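Local coordinates for conserved hypothetical protein BT1257 (PDB 2FG1) that is of unknown function but has a macrodomain fold and probably removes ADP-ribose from modified thymidine in DNA, at residues A15-G20 / A152-D157; V23-C28 / A80-Q85; G32-G37 / A52-Y57; P96-D101 / E136-I141; C106-A111 / K143-T148. All blocks are in the same frame, centred on the assembly; numbering follows the deposited sequence. Where two conformers were deposited one is given.

Contact 1: A15-G20 / A152-D157; sequences APIGSG and AVTVYD
The flat group here is the ring of Tyr156, which turns its hydroxyl edge to loop 15-20. Ile17 N lies at that edge, close to the ring plane. Pro16 CA and Ala15 O come in at a slant. The amide of Ile17 donates a hydrogen bond to the hydroxyl. Ile17 N and Tyr156 OH are 2.9 Å apart, and the bond is nearly straight, with 163° at the hydrogen. The same hydroxyl is hydrogen-bonded to His122 ND1. Two polar partners thus grip this oxygen at the end of a buried side chain, and they should hold the ring end in place.

Carbon atoms pack closely round the oxygen. Pro16 CA is 3.2 Å from Tyr156 OH, and Pro16 CB is 3.6 Å from that same Tyr156 OH. Ile17 CG1 is 3.5 Å from Tyr156 OH. This branch sits between the backbone N and the carbonyl carbon (chi1 67°), which brings it beside the hydroxyl that its own amide holds. The other branch passes the ring, with Ile17 CG2 4.2 Å from Tyr156 CE1. Thr154 is met more loosely, by the far end of Ile17. Lys22 NZ, at the start of strand 22-29, bonds to Pro16 O and Gly18 O and so draws the loop back on itself.

In this macrodomain the contact fastens the loop between strands 7-10 and 22-29 to the sheet. Strand 153-157 runs between strands 7-10 and 120-123. Ile17 also rests on Ile9 of the first, and Pro16 on His122 of the second. From the other face of strand 153-157, Val153 and Val155 pack against helix 135-147.

Contact 2: V23-C28 / A80-Q85; sequences VITHIC and ANMIGQ
Strands 23-28 and 80-85 run parallel, linked by a ladder of bonds from Ala80 N to Ile24 O, His26 N to Ala80 O, Met82 N to His26 O and Cys28 N to Met82 O. These are neighbouring inner strands of the mixed sheet of the macrodomain fold, with helices packed on both faces.

On one face His26 and Asn81 lie side by side. His26 NE2 donates to Asn81 OD1 over 2.8 Å, at 162°. The donor meets a lone pair in the amide plane, and the oxygen lies in the ring plane, although ring and amide are turned 82° apart. Asn81 ND2 bonds to Gln69 OE1 and Pro49 O, which should fix the way the amide is flipped. Cys28 SG packs beside it, 3.8 Å from Asn81 CB.

The face with Ala80 and Met82 is mostly apolar. Val23 CG1 touches Ala80 CB at 3.9 Å. Selenomethionine Met82 bends at chi3 (-57°), which carries its CE back over the neighbouring strand, 3.9 Å from Thr25 CB and 4.0 Å from Ile27 CG1. Cys106 and Val110 of helix 100-117 cover Met82.

At the strand ends one water donates to both Ile27 O and Gln85 OE1, while Gln85 NE2 bonds to Gly87 O.

Contact 3: G32-G37 / A52-Y57; sequences GGWGKG and AYRQWY
Gly32 and Trp34 belong to the glycine-rich loop after strand 22-29, and here they meet helix 48-59. In related macrodomains the matching loop lines the ADP-ribose pocket, and a similar role is probable here.

Gly32 CA lies over the face of Tyr57, 4.1 Å from the ring centroid, in a CH-pi contact. Its backbone angles and the nearby ring leave no room for a CB. On its other flank Gly32 CA is 3.1 Å from Tyr53 OH, a hydroxyl hydrogen-bonded to Asn29 O.

Trp34 takes a chi1 of -176°, with CG opposite the backbone N. This sends the indole across Tyr53 at a slant. Trp34 CE3 is 3.4 Å from Tyr53 CD2, and the ring planes meet obliquely at 41°.

Arg54 reaches across from the helix with an extended chain. One face of its guanidinium lies against Trp34 CB. At the guanidinium edge Arg54 NH1 donates to a water oxygen 3.1 Å away, which in turn donates to Gly32 O. Arg54 NE is salt-bridged to Glu50 one turn back.

Trp34 is held further by Ser43 at NE1 and packs on Val39 and Leu42 of helix 38-45. On the sheet, Trp34 and Tyr53 both rest on Asn81 of strand 77-85.

Contact 4: P96-D101 / E136-I141; sequences PPIRYD and ELMEQI
Tyr100 meets helix 135-147 along its length. Its CB touches Ile141 CD1 at 3.9 Å. Next, Tyr100 CG and CD1 lie under Leu137, with Tyr100 CD1 3.7 Å from Leu137 CD1. That methyl sits over the ring face, nearer its rim, as a CH-pi contact, though Leu137 has two conformers and this detail is doubtful. Tyr100 CE1 is 3.7 Å from Met138 CE, which approaches the ring at a slant. At the tip, Tyr100 OH is hydrogen-bonded to Lys134 N, just before the helix.

Met138, a selenomethionine, bends at chi2 (64°) and chi3 (68°), which swings its methyl round to the loop. There it meets Ile98 tip to tip, with Ile98 CD1 3.7 Å from Met138 CE. With an alanine at Tyr100, Lys134 N would probably lose its hydroxyl partner and a gap would open beside Met138 CE.

No hydrogen bond crosses between the two segments. This is apolar packing between the first turn of helix 100-117, with Arg99 at its N-cap position, and the early turns of helix 135-147. Val103 of the former helix backs Ile98 and Met138, and Ile126 also covers Met138. Backbone hydrogen bonds pair Pro97 with His86 and Arg99 with Gly84, and hold the leading loop to the end of strand 77-85.

Contact 5: C106-A111 / K143-T148; sequences CLKEVA and KEELIT
Lys108 and Glu145 form a salt bridge, with Lys108 NZ 2.8 Å from Glu145 OE2. The amine meets the oxygen from above the carboxylate plane, 36° out of it. Lys108 runs out from its own helix and bends at chi4 (57°), which turns NZ back to the acid. Lower down its chain, Lys108 CG lies 3.4 Å from Glu145 OE1. Arg104 NH1 also bridges to Glu145 OE2, and Lys149 NZ to Glu145 OE1. Three cations thus surround one buried carboxylate and would probably favour its charged form. A leucine in place of Glu145 would probably leave Lys108, Arg104 and Lys149 without their shared anion.

The two helices run nearly parallel, 17° apart with segment axes 9.0 Å from each other. They lie together on one face of the central sheet, forming one outer layer of the macrodomain's three-layer alpha/beta/alpha sandwich. Helix 135-147 widens near its end into a pi-type turn, where Thr148 N bonds to Lys143 O.

Beneath the charges, Leu107 CB packs on Glu145 CB at 3.9 Å. Ala111 lets the backbone come close, its CB 3.5 Å from Glu145 O. Leu146 crosses Leu107 at about a right angle, with Leu107 CD2 4.0 Å from Leu146 CD1. Its other methyl, Leu146 CD2, lies 3.9 Å from Ala111 CA. Towards the sheet, Leu107 and Val110 rest on Met82, and Leu146 rests on Val153.

How the contacts relate
From the N terminus, the loop 15-20 opens contact 1, which closes only at strand 153-157 and so encloses the other four. Contact 2 opens next, on strand 22-29, and closes at strand 77-85. Contact 3 lies within that span and ties the glycine-rich loop to helix 48-59. Contacts 4 and 5 come after contact 2. They cross each other, because both join helix 100-117 to helix 135-147, one near the helix starts and one further along. Contact 3 packs on the His26 face of the sheet, and contact 5 on the Met82 face. Contact 5 also touches contact 1 through Val153, and contact 1 meets contact 2 at Ile24.

Contact 1: A15-G20 / A152-D157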
# COMPACT_ATOMS: atom_id res chain seq x y z
N ALA A 15 -1.86 11.02 -7.56
CA ALA A 15 -1.67 12.46 -7.61
C ALA A 15 -1.81 13.01 -6.18
O ALA A 15 -2.78 13.71 -5.87
CB ALA A 15 -2.68 13.11 -8.54
N PRO A 16 -0.87 12.65 -5.29
CA PRO A 16 -1.07 12.95 -3.87
C PRO A 16 -0.96 14.42 -3.51
O PRO A 16 -0.17 15.16 -4.12
CB PRO A 16 0.04 12.15 -3.19
CG PRO A 16 1.14 12.09 -4.23
CD PRO A 16 0.40 11.94 -5.53
N ILE A 17 -1.76 14.84 -2.53
CA ILE A 17 -1.83 16.24 -2.12
C ILE A 17 -0.69 16.66 -1.21
O ILE A 17 0.05 15.83 -0.69
CB ILE A 17 -3.17 16.55 -1.39
CG1 ILE A 17 -3.24 15.81 -0.05
CG2 ILE A 17 -4.36 16.23 -2.31
CD1 ILE A 17 -4.30 16.32 0.93
N GLY A 18 -0.59 17.96 -0.99
CA GLY A 18 0.24 18.50 0.08
C GLY A 18 1.69 18.60 -0.29
O GLY A 18 2.06 18.57 -1.47
N SER A 19 2.52 18.70 0.74
CA SER A 19 3.93 19.00 0.56
C SER A 19 4.79 17.94 1.24
O SER A 19 4.27 17.00 1.87
CB SER A 19 4.24 20.37 1.15
OG SER A 19 3.95 20.38 2.54
N GLY A 20 6.10 18.09 1.10
CA GLY A 20 7.05 17.21 1.76
C GLY A 20 7.23 15.87 1.06
O GLY A 20 6.76 15.67 -0.07
N ALA A 152 0.95 11.41 8.94
CA ALA A 152 -0.27 11.80 8.24
C ALA A 152 -0.64 10.73 7.23
O ALA A 152 0.23 10.16 6.57
CB ALA A 152 -0.09 13.16 7.57
N VAL A 153 -1.94 10.44 7.12
CA VAL A 153 -2.46 9.47 6.15
C VAL A 153 -3.62 10.09 5.41
O VAL A 153 -4.55 10.58 6.05
CB VAL A 153 -2.95 8.17 6.83
CG1 VAL A 153 -3.53 7.21 5.80
CG2 VAL A 153 -1.82 7.50 7.60
N THR A 154 -3.56 10.06 4.08
CA THR A 154 -4.65 10.51 3.22
C THR A 154 -5.15 9.33 2.39
O THR A 154 -4.35 8.64 1.75
CB THR A 154 -4.20 11.66 2.30
OG1 THR A 154 -3.66 12.72 3.11
CG2 THR A 154 -5.37 12.23 1.49
N VAL A 155 -6.46 9.10 2.45
CA VAL A 155 -7.13 8.06 1.68
C VAL A 155 -7.92 8.75 0.58
O VAL A 155 -8.66 9.71 0.84
CB VAL A 155 -8.07 7.19 2.57
CG1 VAL A 155 -8.85 6.18 1.73
CG2 VAL A 155 -7.27 6.45 3.65
N TYR A 156 -7.74 8.26 -0.65
CA TYR A 156 -8.28 8.87 -1.85
C TYR A 156 -9.45 8.05 -2.36
O TYR A 156 -9.27 6.89 -2.71
CB TYR A 156 -7.19 8.99 -2.93
CG TYR A 156 -6.07 9.92 -2.53
CD1 TYR A 156 -5.99 11.19 -3.08
CD2 TYR A 156 -5.11 9.54 -1.60
CE1 TYR A 156 -4.98 12.07 -2.71
CE2 TYR A 156 -4.10 10.42 -1.21
CZ TYR A 156 -4.05 11.67 -1.78
OH TYR A 156 -3.06 12.56 -1.40
N ASP A 157 -10.64 8.66 -2.38
CA ASP A 157 -11.86 8.01 -2.85
C ASP A 157 -12.02 8.29 -4.34
O ASP A 157 -12.01 9.45 -4.77
CB ASP A 157 -13.09 8.56 -2.11
CG ASP A 157 -13.17 8.17 -0.63
OD1 ASP A 157 -12.39 7.32 -0.16
OD2 ASP A 157 -14.03 8.75 0.06

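Contact 2: V23-C28 / A80-Q85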
# COMPACT_ATOMS: atom_id res chain seq x y z
N VAL A 23 4.78 8.95 0.52
CA VAL A 23 4.83 7.52 0.19
C VAL A 23 3.42 7.07 -0.19
O VAL A 23 2.48 7.18 0.62
CB VAL A 23 5.35 6.67 1.38
CG1 VAL A 23 5.40 5.20 1.01
CG2 VAL A 23 6.74 7.14 1.81
N ILE A 24 3.28 6.58 -1.42
CA ILE A 24 2.01 6.01 -1.87
C ILE A 24 2.05 4.52 -1.55
O ILE A 24 2.93 3.80 -2.05
CB ILE A 24 1.83 6.20 -3.39
CG1 ILE A 24 1.74 7.68 -3.74
CG2 ILE A 24 0.58 5.45 -3.90
CD1 ILE A 24 2.01 7.98 -5.21
N THR A 25 1.11 4.04 -0.73
CA THR A 25 1.10 2.65 -0.29
C THR A 25 -0.04 1.90 -0.95
O THR A 25 -1.17 2.40 -0.98
CB THR A 25 0.91 2.53 1.23
OG1 THR A 25 -0.33 3.15 1.61
CG2 THR A 25 2.04 3.19 1.99
N HIS A 26 0.22 0.69 -1.44
CA HIS A 26 -0.86 -0.13 -1.99
C HIS A 26 -0.54 -1.61 -1.78
O HIS A 26 0.60 -1.98 -1.51
CB HIS A 26 -1.08 0.22 -3.46
CG HIS A 26 0.02 -0.25 -4.35
ND1 HIS A 26 -0.18 -1.19 -5.33
CD2 HIS A 26 1.34 0.03 -4.34
CE1 HIS A 26 0.97 -1.45 -5.92
NE2 HIS A 26 1.92 -0.73 -5.33
N ILE A 27 -1.57 -2.44 -1.87
CA ILE A 27 -1.46 -3.87 -1.58
C ILE A 27 -1.26 -4.67 -2.85
O ILE A 27 -2.10 -4.64 -3.77
CB ILE A 27 -2.70 -4.39 -0.81
CG1 ILE A 27 -2.80 -3.71 0.56
CG2 ILE A 27 -2.60 -5.91 -0.64
CD1 ILE A 27 -4.12 -4.01 1.30
N CYS A 28 -0.15 -5.40 -2.86
CA CYS A 28 0.20 -6.32 -3.93
C CYS A 28 -0.05 -7.75 -3.50
O CYS A 28 -0.11 -8.08 -2.31
CB CYS A 28 1.69 -6.15 -4.27
SG CYS A 28 2.13 -4.56 -4.92
N ALA A 80 5.25 2.32 -2.14
CA ALA A 80 5.50 1.13 -1.34
C ALA A 80 4.64 -0.00 -1.87
O ALA A 80 3.41 0.01 -1.75
CB ALA A 80 5.18 1.41 0.13
N ASN A 81 5.31 -0.99 -2.49
CA ASN A 81 4.65 -2.20 -2.97
C ASN A 81 4.58 -3.16 -1.77
O ASN A 81 5.59 -3.73 -1.38
CB ASN A 81 5.47 -2.86 -4.10
CG ASN A 81 5.56 -2.01 -5.36
OD1 ASN A 81 4.66 -1.26 -5.72
ND2 ASN A 81 6.66 -2.19 -6.10
N MSE A 82 3.39 -3.31 -1.18
CA MSE A 82 3.23 -4.05 0.07
C MSE A 82 2.60 -5.40 -0.21
O MSE A 82 1.47 -5.46 -0.68
CB MSE A 82 2.30 -3.29 1.02
CG MSE A 82 2.75 -1.86 1.36
SE MSE A 82 1.68 -1.04 2.78
CE MSE A 82 -0.09 -1.17 1.96
N ILE A 83 3.30 -6.49 0.08
CA ILE A 83 2.72 -7.81 -0.21
C ILE A 83 1.74 -8.18 0.90
O ILE A 83 2.15 -8.62 1.98
CB ILE A 83 3.78 -8.90 -0.43
CG1 ILE A 83 4.74 -8.50 -1.56
CG2 ILE A 83 3.09 -10.23 -0.76
CD1 ILE A 83 5.83 -9.53 -1.82
N GLY A 84 0.45 -7.99 0.63
CA GLY A 84 -0.57 -8.13 1.67
C GLY A 84 -1.78 -8.97 1.31
O GLY A 84 -2.76 -8.99 2.06
N GLN A 85 -1.72 -9.64 0.18
CA GLN A 85 -2.79 -10.55 -0.17
C GLN A 85 -2.23 -11.83 -0.78
O GLN A 85 -1.21 -11.82 -1.47
CB GLN A 85 -3.85 -9.88 -1.06
CG GLN A 85 -3.44 -9.73 -2.49
CD GLN A 85 -4.56 -9.16 -3.36
OE1 GLN A 85 -4.85 -7.96 -3.30
NE2 GLN A 85 -5.17 -10.02 -4.18
O HOH W 1 -4.91 -5.13 -3.68

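Contact 3: G32-G37 / A52-Y57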
# COMPACT_ATOMS: atom_id res chain seq x y z
N GLY A 32 3.02 -12.34 -8.02
CA GLY A 32 3.61 -11.56 -9.10
C GLY A 32 2.61 -10.97 -10.08
O GLY A 32 3.00 -10.46 -11.12
N GLY A 33 1.32 -11.00 -9.75
CA GLY A 33 0.29 -10.44 -10.64
C GLY A 33 0.22 -8.93 -10.54
O GLY A 33 0.22 -8.39 -9.44
N TRP A 34 0.17 -8.25 -11.69
CA TRP A 34 0.04 -6.80 -11.70
C TRP A 34 -0.79 -6.44 -12.91
O TRP A 34 -0.27 -6.24 -14.01
CB TRP A 34 1.43 -6.17 -11.72
CG TRP A 34 1.52 -4.67 -11.64
CD1 TRP A 34 1.16 -3.75 -12.60
CD2 TRP A 34 2.09 -3.91 -10.56
NE1 TRP A 34 1.46 -2.47 -12.18
CE2 TRP A 34 2.03 -2.54 -10.93
CE3 TRP A 34 2.63 -4.25 -9.32
CZ2 TRP A 34 2.48 -1.53 -10.09
CZ3 TRP A 34 3.11 -3.24 -8.50
CH2 TRP A 34 3.03 -1.90 -8.89
N GLY A 35 -2.11 -6.38 -12.74
CA GLY A 35 -2.98 -6.17 -13.89
C GLY A 35 -4.39 -5.68 -13.62
O GLY A 35 -5.15 -5.51 -14.57
N LYS A 36 -4.74 -5.47 -12.36
CA LYS A 36 -6.12 -5.09 -12.00
C LYS A 36 -6.12 -4.01 -10.94
O LYS A 36 -5.37 -4.09 -9.97
CB LYS A 36 -6.89 -6.31 -11.46
CG LYS A 36 -6.91 -7.51 -12.38
CD LYS A 36 -6.79 -8.82 -11.60
CE LYS A 36 -8.15 -9.44 -11.31
NZ LYS A 36 -8.78 -9.99 -12.54
N GLY A 37 -6.97 -3.00 -11.12
CA GLY A 37 -7.21 -2.01 -10.07
C GLY A 37 -6.15 -0.93 -9.96
O GLY A 37 -5.71 -0.40 -10.98
N ALA A 52 9.92 -2.79 -10.72
CA ALA A 52 10.58 -3.20 -9.49
C ALA A 52 9.88 -4.42 -8.89
O ALA A 52 10.53 -5.36 -8.43
CB ALA A 52 10.63 -2.04 -8.50
N TYR A 53 8.54 -4.39 -8.89
CA TYR A 53 7.77 -5.50 -8.33
C TYR A 53 7.97 -6.79 -9.14
O TYR A 53 8.15 -7.87 -8.57
CB TYR A 53 6.29 -5.12 -8.31
CG TYR A 53 5.36 -6.25 -7.94
CD1 TYR A 53 5.14 -6.61 -6.62
CD2 TYR A 53 4.68 -6.95 -8.93
CE1 TYR A 53 4.28 -7.65 -6.29
CE2 TYR A 53 3.82 -7.98 -8.62
CZ TYR A 53 3.62 -8.33 -7.30
OH TYR A 53 2.75 -9.36 -7.02
N ARG A 54 7.94 -6.68 -10.46
CA ARG A 54 8.11 -7.86 -11.30
C ARG A 54 9.52 -8.46 -11.16
O ARG A 54 9.69 -9.67 -11.11
CB ARG A 54 7.79 -7.52 -12.75
CG ARG A 54 6.31 -7.22 -12.97
CD ARG A 54 5.96 -7.31 -14.44
NE ARG A 54 4.64 -6.79 -14.80
CZ ARG A 54 3.48 -7.44 -14.69
NH1 ARG A 54 3.41 -8.64 -14.12
NH2 ARG A 54 2.37 -6.85 -15.14
N GLN A 55 10.53 -7.59 -11.01
CA GLN A 55 11.88 -8.09 -10.74
C GLN A 55 11.97 -8.73 -9.37
O GLN A 55 12.64 -9.75 -9.18
CB GLN A 55 12.93 -6.98 -10.87
CG GLN A 55 13.16 -6.54 -12.31
CD GLN A 55 14.42 -5.71 -12.49
OE1 GLN A 55 15.39 -5.87 -11.74
NE2 GLN A 55 14.43 -4.85 -13.50
N TRP A 56 11.28 -8.14 -8.39
CA TRP A 56 11.22 -8.71 -7.05
C TRP A 56 10.62 -10.13 -7.07
O TRP A 56 11.18 -11.06 -6.47
CB TRP A 56 10.42 -7.77 -6.16
CG TRP A 56 10.37 -8.09 -4.69
CD1 TRP A 56 11.20 -8.90 -3.97
CD2 TRP A 56 9.43 -7.54 -3.77
NE1 TRP A 56 10.81 -8.91 -2.64
CE2 TRP A 56 9.73 -8.08 -2.50
CE3 TRP A 56 8.35 -6.66 -3.91
CZ2 TRP A 56 8.98 -7.75 -1.36
CZ3 TRP A 56 7.62 -6.33 -2.77
CH2 TRP A 56 7.95 -6.87 -1.51
N TYR A 57 9.52 -10.30 -7.80
CA TYR A 57 8.90 -11.62 -7.92
C TYR A 57 9.89 -12.64 -8.46
O TYR A 57 9.99 -13.76 -7.94
CB TYR A 57 7.66 -11.56 -8.83
CG TYR A 57 7.12 -12.95 -9.11
CD1 TYR A 57 6.45 -13.66 -8.11
CD2 TYR A 57 7.32 -13.57 -10.34
CE1 TYR A 57 5.97 -14.93 -8.34
CE2 TYR A 57 6.85 -14.86 -10.57
CZ TYR A 57 6.18 -15.53 -9.56
OH TYR A 57 5.69 -16.81 -9.76
O HOH W 2 5.19 -10.63 -12.60

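Contact 4: P96-D101 / E136-I141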
# COMPACT_ATOMS: atom_id res chain seq x y z
N PRO A 96 -11.24 -14.90 1.09
CA PRO A 96 -10.71 -13.86 0.18
C PRO A 96 -9.19 -13.68 0.30
O PRO A 96 -8.61 -14.04 1.34
CB PRO A 96 -11.46 -12.59 0.63
CG PRO A 96 -12.63 -13.07 1.41
CD PRO A 96 -12.20 -14.35 2.06
N PRO A 97 -8.52 -13.16 -0.75
CA PRO A 97 -7.06 -12.99 -0.74
C PRO A 97 -6.47 -12.13 0.39
O PRO A 97 -5.34 -12.39 0.81
CB PRO A 97 -6.76 -12.32 -2.09
CG PRO A 97 -7.90 -12.70 -2.96
CD PRO A 97 -9.10 -12.75 -2.05
N ILE A 98 -7.20 -11.12 0.86
CA ILE A 98 -6.65 -10.19 1.85
C ILE A 98 -6.09 -10.93 3.07
O ILE A 98 -6.69 -11.89 3.56
CB ILE A 98 -7.71 -9.12 2.28
CG1 ILE A 98 -7.06 -7.94 3.01
CG2 ILE A 98 -8.80 -9.71 3.16
CD1 ILE A 98 -6.12 -7.12 2.15
N ARG A 99 -4.94 -10.49 3.54
CA ARG A 99 -4.36 -11.02 4.78
C ARG A 99 -4.07 -9.85 5.70
O ARG A 99 -3.10 -9.11 5.50
CB ARG A 99 -3.09 -11.83 4.49
CG ARG A 99 -3.33 -13.13 3.71
CD ARG A 99 -4.14 -14.13 4.53
NE ARG A 99 -4.31 -15.41 3.85
CZ ARG A 99 -5.29 -15.70 2.99
NH1 ARG A 99 -6.20 -14.78 2.67
NH2 ARG A 99 -5.36 -16.90 2.43
N TYR A 100 -4.93 -9.65 6.69
CA TYR A 100 -4.84 -8.47 7.57
C TYR A 100 -3.54 -8.44 8.35
O TYR A 100 -2.96 -7.38 8.54
CB TYR A 100 -6.03 -8.38 8.51
CG TYR A 100 -7.36 -8.14 7.84
CD1 TYR A 100 -7.69 -6.87 7.35
CD2 TYR A 100 -8.29 -9.16 7.70
CE1 TYR A 100 -8.92 -6.63 6.74
CE2 TYR A 100 -9.52 -8.94 7.08
CZ TYR A 100 -9.82 -7.67 6.60
OH TYR A 100 -11.04 -7.45 6.00
N ASP A 101 -3.10 -9.60 8.82
CA ASP A 101 -1.82 -9.67 9.55
C ASP A 101 -0.63 -9.29 8.66
O ASP A 101 0.29 -8.58 9.09
CB ASP A 101 -1.62 -11.03 10.24
CG ASP A 101 -1.70 -12.24 9.29
OD1 ASP A 101 -2.21 -12.16 8.15
OD2 ASP A 101 -1.25 -13.33 9.73
N GLU A 136 -13.74 -1.13 7.73
CA GLU A 136 -13.85 -0.88 9.17
C GLU A 136 -12.72 -1.55 9.96
O GLU A 136 -12.33 -1.08 11.03
CB GLU A 136 -15.23 -1.31 9.70
CG GLU A 136 -15.90 -2.44 8.91
CD GLU A 136 -16.78 -1.92 7.78
OE1 GLU A 136 -16.30 -1.90 6.62
OE2 GLU A 136 -17.94 -1.53 8.05
N LEU A 137 -12.18 -2.63 9.41
CA LEU A 137 -11.06 -3.33 10.02
C LEU A 137 -9.72 -2.73 9.55
O LEU A 137 -8.86 -2.41 10.37
CB LEU A 137 -11.15 -4.82 9.68
CG LEU A 137 -10.56 -5.89 10.61
CD1 LEU A 137 -9.05 -5.83 10.59
CD2 LEU A 137 -11.11 -5.79 12.04
N MSE A 138 -9.56 -2.61 8.23
CA MSE A 138 -8.37 -2.04 7.62
C MSE A 138 -8.05 -0.66 8.20
O MSE A 138 -6.90 -0.36 8.52
CB MSE A 138 -8.61 -1.94 6.11
CG MSE A 138 -7.36 -1.65 5.33
SE MSE A 138 -6.04 -3.08 5.46
CE MSE A 138 -6.98 -4.38 4.50
N GLU A 139 -9.09 0.15 8.38
CA GLU A 139 -8.92 1.49 8.93
C GLU A 139 -8.30 1.44 10.33
O GLU A 139 -7.43 2.26 10.66
CB GLU A 139 -10.27 2.22 8.97
CG GLU A 139 -10.14 3.67 9.41
CD GLU A 139 -11.46 4.35 9.67
OE1 GLU A 139 -12.40 3.66 10.12
OE2 GLU A 139 -11.54 5.58 9.46
N GLN A 140 -8.73 0.48 11.14
CA GLN A 140 -8.22 0.35 12.51
C GLN A 140 -6.73 0.02 12.49
O GLN A 140 -5.94 0.58 13.27
CB GLN A 140 -9.03 -0.70 13.27
CG GLN A 140 -8.62 -0.83 14.74
CD GLN A 140 -8.80 0.46 15.53
OE1 GLN A 140 -9.80 1.16 15.39
NE2 GLN A 140 -7.84 0.76 16.40
N ILE A 141 -6.31 -0.87 11.59
CA ILE A 141 -4.90 -1.20 11.45
C ILE A 141 -4.07 0.03 11.05
O ILE A 141 -2.99 0.28 11.61
CB ILE A 141 -4.69 -2.34 10.44
CG1 ILE A 141 -5.43 -3.61 10.90
CG2 ILE A 141 -3.20 -2.63 10.25
CD1 ILE A 141 -5.51 -4.71 9.82

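Contact 5: C106-A111 / K143-T148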
# COMPACT_ATOMS: atom_id res chain seq x y z
N CYS A 106 3.34 -5.20 6.87
CA CYS A 106 3.78 -4.24 5.86
C CYS A 106 3.76 -2.82 6.40
O CYS A 106 4.71 -2.06 6.20
CB CYS A 106 2.87 -4.30 4.64
SG CYS A 106 2.89 -5.84 3.68
N LEU A 107 2.68 -2.46 7.09
CA LEU A 107 2.53 -1.11 7.61
C LEU A 107 3.53 -0.80 8.72
O LEU A 107 3.93 0.35 8.86
CB LEU A 107 1.09 -0.83 8.05
CG LEU A 107 0.09 -0.72 6.87
CD1 LEU A 107 -1.35 -0.71 7.38
CD2 LEU A 107 0.37 0.51 6.02
N LYS A 108 3.96 -1.82 9.48
CA LYS A 108 5.04 -1.61 10.45
C LYS A 108 6.32 -1.15 9.73
O LYS A 108 7.04 -0.26 10.21
CB LYS A 108 5.33 -2.89 11.24
CG LYS A 108 4.37 -3.18 12.40
CD LYS A 108 4.86 -4.36 13.24
CE LYS A 108 4.08 -4.52 14.54
NZ LYS A 108 2.63 -4.67 14.35
N GLU A 109 6.60 -1.75 8.58
CA GLU A 109 7.79 -1.37 7.82
C GLU A 109 7.61 0.02 7.19
O GLU A 109 8.55 0.84 7.17
CB GLU A 109 8.17 -2.43 6.78
CG GLU A 109 9.54 -2.17 6.13
CD GLU A 109 9.99 -3.27 5.19
OE1 GLU A 109 9.45 -4.39 5.25
OE2 GLU A 109 10.92 -3.01 4.39
N VAL A 110 6.41 0.31 6.69
CA VAL A 110 6.11 1.64 6.18
C VAL A 110 6.25 2.69 7.29
O VAL A 110 6.75 3.79 7.03
CB VAL A 110 4.70 1.69 5.55
CG1 VAL A 110 4.30 3.12 5.21
CG2 VAL A 110 4.68 0.80 4.29
N ALA A 111 5.84 2.36 8.51
CA ALA A 111 5.99 3.31 9.61
C ALA A 111 7.46 3.70 9.81
O ALA A 111 7.78 4.88 9.95
CB ALA A 111 5.40 2.75 10.89
N LYS A 143 -4.88 3.22 11.55
CA LYS A 143 -4.84 4.13 12.69
C LYS A 143 -3.72 3.72 13.63
O LYS A 143 -2.90 4.55 14.04
CB LYS A 143 -6.17 4.12 13.43
CG LYS A 143 -7.30 4.88 12.77
CD LYS A 143 -8.59 4.68 13.57
CE LYS A 143 -9.76 5.35 12.89
NZ LYS A 143 -11.00 5.25 13.72
N GLU A 144 -3.67 2.44 13.98
CA GLU A 144 -2.71 1.96 14.95
C GLU A 144 -1.27 2.08 14.45
O GLU A 144 -0.39 2.50 15.21
CB GLU A 144 -3.02 0.52 15.30
CG GLU A 144 -4.32 0.37 16.05
CD GLU A 144 -4.75 -1.07 16.19
OE1 GLU A 144 -3.96 -1.97 15.87
OE2 GLU A 144 -5.89 -1.29 16.63
N GLU A 145 -1.03 1.69 13.21
CA GLU A 145 0.35 1.59 12.72
C GLU A 145 0.92 2.90 12.22
O GLU A 145 2.14 3.03 12.18
CB GLU A 145 0.49 0.50 11.65
CG GLU A 145 0.23 -0.92 12.15
CD GLU A 145 1.20 -1.38 13.24
OE1 GLU A 145 2.23 -0.71 13.47
OE2 GLU A 145 0.94 -2.43 13.86
N LEU A 146 0.08 3.85 11.83
CA LEU A 146 0.56 5.11 11.24
C LEU A 146 0.10 6.35 12.00
O LEU A 146 0.91 7.13 12.49
CB LEU A 146 0.18 5.22 9.75
CG LEU A 146 0.75 4.12 8.84
CD1 LEU A 146 0.17 4.23 7.45
CD2 LEU A 146 2.29 4.13 8.80
N ILE A 147 -1.22 6.52 12.11
CA ILE A 147 -1.78 7.74 12.68
C ILE A 147 -1.28 8.03 14.10
O ILE A 147 -0.97 9.17 14.44
CB ILE A 147 -3.32 7.69 12.65
CG1 ILE A 147 -3.84 7.78 11.22
CG2 ILE A 147 -3.96 8.77 13.54
CD1 ILE A 147 -3.56 9.11 10.52
N THR A 148 -1.19 6.99 14.92
CA THR A 148 -0.80 7.16 16.32
C THR A 148 0.66 7.59 16.50
O THR A 148 1.04 8.00 17.62
CB THR A 148 -1.04 5.88 17.13
OG1 THR A 148 -0.23 4.83 16.60
CG2 THR A 148 -2.51 5.49 17.10